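PDB 4FGQ: periplasmic protein from Legionella pneumophila subsp. pneumophila, which is a calcium-dependent periplasmic protease, LapG, probably of the cysteine type and related to bacterial transglutaminase-like proteinases. Local coordinates for residues A[93-98]-A[187-192]. Sequence-based numbering, arbitrary orientation. Where two conformers were deposited one is given.
Sequences KYFTLV and ALMKRM
Phe95 and Met192 reach toward each other from opposite directions and make the main contact between helix 86-100 and helix 183-192. The helix axes of the two segments stay about 14.1 Å apart, so long side chains must bridge the gap.

The sulfur and methyl of Met192 form a Met-aromatic and CH-pi contact. Met192 CE sits over the centre of the Phe95 ring, 3.7 Å from its centroid and only 4° off the ring normal. The sulfur lies over the same face but nearer the far end of the ring, with SD 3.6 Å from Phe95 CZ. The Met192 chain is extended through chi2 and then bends at chi3 (64°). This bend sets CE over the ring centre, so that the last two atoms of Met192 lie across one face. On the opposite face, Tyr94 CD2 lies 3.8 Å above the plane of the Phe95 ring, over its centre. The Phe95 ring is therefore held between a neighbour on its own helix and a methionine of the C-terminal helix.

Two apolar contacts complete the pairing. Met189 meets the ring at its edge, with CG 4.3 Å from Phe95 CZ. Leu188 approaches obliquely, and its CD2 is 4.1 Å from Phe95 CE2; Leu188 was modelled in two conformers, so this detail holds for one of them.

Around the contact, Pro6 touches both Met189 and Met192. Arg191 makes a salt bridge to Glu77. Leu188 lies about 6 Å, side chain to side chain, from Asp88, a calcium ligand in a structure of this protein, though no calcium is bound to this chain here.

The contact across the segments is wholly apolar and polarisable. It is consistent with dispersion and weak CH-pi and sulfur-pi attraction joining the C-terminal helix to the helix that also carries calcium-binding residues.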
loop_
_atom_site.group_PDB
_atom_site.type_symbol
_atom_site.label_atom_id
_atom_site.label_comp_id
_atom_site.label_asym_id
_atom_site.label_seq_id
_atom_site.Cartn_x
_atom_site.Cartn_y
_atom_site.Cartn_z
ATOM N N LYS A 93 1.725 1.775 1.046
ATOM C CA LYS A 93 0.892 2.238 2.154
ATOM C C LYS A 93 0.836 1.189 3.256
ATOM O O LYS A 93 0.925 1.521 4.443
ATOM C CB LYS A 93 -0.520 2.570 1.672
ATOM C CG LYS A 93 -0.607 3.870 0.870
ATOM C CD LYS A 93 -2.020 4.063 0.332
ATOM C CE LYS A 93 -2.076 5.192 -0.707
ATOM N NZ LYS A 93 -3.474 5.335 -1.236
ATOM N N TYR A 94 0.673 -0.069 2.853
ATOM C CA TYR A 94 0.622 -1.184 3.793
ATOM C C TYR A 94 1.903 -1.253 4.628
ATOM O O TYR A 94 1.852 -1.222 5.857
ATOM C CB TYR A 94 0.381 -2.513 3.060
ATOM C CG TYR A 94 0.667 -3.727 3.927
ATOM C CD1 TYR A 94 -0.237 -4.145 4.898
ATOM C CD2 TYR A 94 1.857 -4.432 3.790
ATOM C CE1 TYR A 94 0.040 -5.270 5.706
ATOM C CE2 TYR A 94 2.146 -5.525 4.586
ATOM C CZ TYR A 94 1.239 -5.939 5.542
ATOM O OH TYR A 94 1.548 -7.033 6.319
ATOM N N PHE A 95 3.055 -1.342 3.973
ATOM C CA PHE A 95 4.303 -1.494 4.723
ATOM C C PHE A 95 4.588 -0.286 5.607
ATOM O O PHE A 95 5.121 -0.418 6.715
ATOM C CB PHE A 95 5.480 -1.802 3.791
ATOM C CG PHE A 95 5.541 -3.240 3.376
ATOM C CD1 PHE A 95 5.848 -4.226 4.310
ATOM C CD2 PHE A 95 5.273 -3.614 2.065
ATOM C CE1 PHE A 95 5.903 -5.567 3.943
ATOM C CE2 PHE A 95 5.324 -4.953 1.686
ATOM C CZ PHE A 95 5.638 -5.933 2.625
ATOM N N THR A 96 4.202 0.890 5.141
ATOM C CA THR A 96 4.470 2.103 5.899
ATOM C C THR A 96 3.589 2.151 7.146
ATOM O O THR A 96 4.055 2.509 8.226
ATOM C CB THR A 96 4.251 3.348 5.038
ATOM O OG1 THR A 96 5.141 3.294 3.919
ATOM C CG2 THR A 96 4.549 4.618 5.828
ATOM N N LEU A 97 2.324 1.753 7.001
ATOM C CA LEU A 97 1.421 1.707 8.158
ATOM C C LEU A 97 1.880 0.693 9.199
ATOM O O LEU A 97 1.792 0.955 10.399
ATOM C CB LEU A 97 -0.026 1.458 7.719
ATOM C CG LEU A 97 -0.652 2.759 7.183
ATOM C CD1 LEU A 97 -1.852 2.448 6.292
ATOM C CD2 LEU A 97 -1.074 3.683 8.356
ATOM N N VAL A 98 2.374 -0.457 8.754
ATOM C CA VAL A 98 2.936 -1.438 9.686
ATOM C C VAL A 98 4.127 -0.812 10.416
ATOM O O VAL A 98 4.271 -0.950 11.634
ATOM C CB VAL A 98 3.332 -2.745 8.960
ATOM C CG1 VAL A 98 4.149 -3.650 9.882
ATOM C CG2 VAL A 98 2.077 -3.460 8.440
ATOM N N ALA A 187 7.850 -13.222 -3.991
ATOM C CA ALA A 187 9.062 -12.670 -4.589
ATOM C C ALA A 187 9.313 -11.231 -4.145
ATOM O O ALA A 187 10.459 -10.821 -3.954
ATOM C CB ALA A 187 8.981 -12.748 -6.107
ATOM N N LEU A 188 8.236 -10.466 -3.995
ATOM C CA LEU A 188 8.359 -9.078 -3.561
ATOM C C LEU A 188 8.961 -9.012 -2.161
ATOM O O LEU A 188 9.891 -8.234 -1.922
ATOM C CB LEU A 188 7.004 -8.343 -3.608
ATOM C CG LEU A 188 6.941 -6.841 -3.282
ATOM C CD1 LEU A 188 5.710 -6.218 -3.916
ATOM C CD2 LEU A 188 6.900 -6.574 -1.793
ATOM N N MET A 189 8.446 -9.816 -1.241
ATOM C CA MET A 189 8.936 -9.776 0.130
ATOM C C MET A 189 10.383 -10.257 0.244
ATOM O O MET A 189 11.106 -9.861 1.159
ATOM C CB MET A 189 8.000 -10.552 1.057
ATOM C CG MET A 189 6.649 -9.874 1.202
ATOM S SD MET A 189 5.619 -10.584 2.484
ATOM C CE MET A 189 5.245 -12.208 1.801
ATOM N N LYS A 190 10.807 -11.095 -0.696
ATOM C CA LYS A 190 12.185 -11.573 -0.712
ATOM C C LYS A 190 13.155 -10.503 -1.214
ATOM O O LYS A 190 14.314 -10.476 -0.804
ATOM C CB LYS A 190 12.300 -12.862 -1.525
ATOM C CG LYS A 190 11.712 -14.063 -0.806
ATOM C CD LYS A 190 11.771 -15.327 -1.648
ATOM C CE LYS A 190 11.098 -16.479 -0.919
ATOM N NZ LYS A 190 10.947 -17.677 -1.780
ATOM N N ARG A 191 12.677 -9.613 -2.082
ATOM C CA ARG A 191 13.485 -8.475 -2.528
ATOM C C ARG A 191 13.703 -7.489 -1.385
ATOM O O ARG A 191 14.687 -6.750 -1.368
ATOM C CB ARG A 191 12.827 -7.747 -3.709
ATOM C CG ARG A 191 12.813 -8.538 -5.000
ATOM C CD ARG A 191 12.739 -7.630 -6.226
ATOM N NE ARG A 191 11.542 -6.794 -6.259
ATOM C CZ ARG A 191 10.339 -7.210 -6.646
ATOM N NH1 ARG A 191 10.147 -8.467 -7.025
ATOM N NH2 ARG A 191 9.323 -6.360 -6.655
ATOM N N MET A 192 12.779 -7.486 -0.429
ATOM C CA MET A 192 12.834 -6.557 0.693
ATOM C C MET A 192 13.797 -7.029 1.775
ATOM O O MET A 192 14.244 -6.241 2.608
ATOM C CB MET A 192 11.439 -6.353 1.274
ATOM C CG MET A 192 10.482 -5.689 0.297
ATOM S SD MET A 192 8.849 -5.513 1.027
ATOM C CE MET A 192 9.204 -4.383 2.375
#